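PDB 7P18: 3-oxosteroid 1-dehydrogenase from Sterolibacterium denitrificans, which probably catalyses the FAD-dependent 1,2-dehydrogenation of 3-oxosteroids to their 3-oxo-Delta(1) products, passing the electrons to an acceptor. Local coordinates for residues Y73-T78 with V82-L87. Residues are numbered along the deposited sequence; the frame is centred on the assembly and turned at random.
Sequences YLKAAT and VAEDRL
Thr78 OG1 is the polar atom on which this contact turns: it donates to Leu74 O at 2.7 Å, accepts from water 1 and touches Leu87 CD1. The motif is an alpha-alpha (helical) hairpin, in which the last turn of helix 67-78 packs on the first turn of helix 84-104 across a short connection. With chi1 at 60°, OG1 stands between the backbone N and the carbonyl carbon of Thr78 and can turn back on its own helix. Leu74 O is thereby gripped twice, by Thr78 N and Thr78 OG1 from opposite faces of its plane, the hydroxyl tilted 34° from that plane. Water 1 spans the turn, donating to Thr78 OG1 at 2.9 Å. The same water accepts from Val82 N at 3.0 Å. A valine in place of Thr78 would probably leave water 1 without its acceptor on the first helix and Leu74 O with one donor fewer. Leu87 fills the space between the helices: its CD1 lies 3.7 Å from Thr78 OG1, while CD2 packs on Leu74 CB. Leu87 CD1 also comes within 4.0 Å of Lys75 CG, where the two side chains cross at about a right angle. Beyond the pair, Leu74 also touches Met532 and Arg86 NH2 bonds to Ala529 O, so both helices lean on the same loop region. On the exposed side a salt bridge closes the hairpin, the extended chain of Glu84 carrying its carboxylate out to a lysine whose chain is bent. Lys75 NZ meets Glu84 OE2 at 3.0 Å on its anti side, 29° out of the carboxylate plane.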
# COMPACT_ATOMS: atom_id res chain seq x y z
N TYR A 73 1.09 -21.77 -0.46
CA TYR A 73 1.72 -20.48 -0.82
C TYR A 73 2.01 -19.65 0.44
O TYR A 73 3.15 -19.20 0.56
CB TYR A 73 0.84 -19.75 -1.81
CG TYR A 73 1.43 -18.49 -2.39
CD1 TYR A 73 2.42 -18.55 -3.35
CD2 TYR A 73 0.97 -17.25 -2.00
CE1 TYR A 73 2.95 -17.40 -3.93
CE2 TYR A 73 1.48 -16.10 -2.57
CZ TYR A 73 2.44 -16.16 -3.56
OH TYR A 73 2.96 -15.01 -4.14
N LEU A 74 1.04 -19.44 1.32
CA LEU A 74 1.26 -18.61 2.55
C LEU A 74 2.26 -19.28 3.49
O LEU A 74 3.07 -18.58 4.10
CB LEU A 74 -0.07 -18.28 3.23
CG LEU A 74 -0.92 -17.25 2.49
CD1 LEU A 74 -2.12 -16.92 3.33
CD2 LEU A 74 -0.07 -16.01 2.19
N LYS A 75 2.24 -20.61 3.64
CA LYS A 75 3.23 -21.29 4.52
C LYS A 75 4.61 -21.10 3.91
O LYS A 75 5.55 -20.80 4.63
CB LYS A 75 2.87 -22.77 4.73
CG LYS A 75 1.69 -22.97 5.67
CD LYS A 75 1.30 -24.44 5.76
CE LYS A 75 2.36 -25.28 6.45
NZ LYS A 75 2.45 -24.91 7.89
N ALA A 76 4.75 -21.24 2.61
CA ALA A 76 6.03 -21.04 1.92
C ALA A 76 6.48 -19.59 2.10
O ALA A 76 7.67 -19.38 2.37
CB ALA A 76 5.91 -21.42 0.47
N ALA A 77 5.58 -18.63 2.01
CA ALA A 77 5.96 -17.20 2.00
C ALA A 77 6.28 -16.74 3.42
O ALA A 77 7.18 -15.88 3.57
CB ALA A 77 4.89 -16.36 1.38
N THR A 78 5.63 -17.29 4.44
CA THR A 78 5.72 -16.75 5.83
C THR A 78 6.75 -17.48 6.69
O THR A 78 7.03 -16.96 7.81
CB THR A 78 4.35 -16.73 6.54
OG1 THR A 78 3.79 -18.04 6.64
CG2 THR A 78 3.38 -15.80 5.86
N VAL A 82 4.49 -16.93 11.44
CA VAL A 82 3.08 -16.61 11.76
C VAL A 82 2.37 -17.90 12.20
O VAL A 82 2.49 -18.92 11.49
CB VAL A 82 2.40 -15.96 10.54
CG1 VAL A 82 0.91 -15.75 10.75
CG2 VAL A 82 3.07 -14.64 10.17
N ALA A 83 1.60 -17.83 13.26
CA ALA A 83 0.78 -18.96 13.75
C ALA A 83 -0.06 -19.51 12.60
O ALA A 83 -0.76 -18.75 11.92
CB ALA A 83 -0.07 -18.55 14.93
N GLU A 84 -0.03 -20.81 12.36
CA GLU A 84 -0.75 -21.37 11.20
C GLU A 84 -2.25 -21.04 11.29
O GLU A 84 -2.88 -20.84 10.24
CB GLU A 84 -0.48 -22.87 11.05
CG GLU A 84 -1.14 -23.46 9.82
CD GLU A 84 -1.05 -24.97 9.73
OE1 GLU A 84 -1.75 -25.64 10.53
OE2 GLU A 84 -0.31 -25.46 8.87
N ASP A 85 -2.84 -21.01 12.49
CA ASP A 85 -4.30 -20.78 12.61
C ASP A 85 -4.65 -19.38 12.10
O ASP A 85 -5.79 -19.18 11.67
CB ASP A 85 -4.84 -21.04 14.02
CG ASP A 85 -4.34 -20.16 15.14
OD1 ASP A 85 -3.41 -19.36 14.90
OD2 ASP A 85 -4.88 -20.29 16.27
N ARG A 86 -3.73 -18.42 12.15
CA ARG A 86 -3.98 -17.08 11.55
C ARG A 86 -4.00 -17.19 10.02
O ARG A 86 -4.77 -16.48 9.41
CB ARG A 86 -2.89 -16.10 11.97
CG ARG A 86 -2.90 -15.74 13.44
CD ARG A 86 -1.74 -14.85 13.80
NE ARG A 86 -1.89 -13.55 13.15
CZ ARG A 86 -0.89 -12.67 12.96
NH1 ARG A 86 0.35 -12.94 13.34
NH2 ARG A 86 -1.15 -11.53 12.33
N LEU A 87 -3.11 -17.97 9.42
CA LEU A 87 -3.13 -18.21 7.96
C LEU A 87 -4.44 -18.89 7.56
O LEU A 87 -5.06 -18.46 6.55
CB LEU A 87 -1.95 -19.07 7.53
CG LEU A 87 -0.55 -18.56 7.90
CD1 LEU A 87 0.48 -19.52 7.37
CD2 LEU A 87 -0.31 -17.19 7.35
O HOH W 1 4.17 -18.96 9.32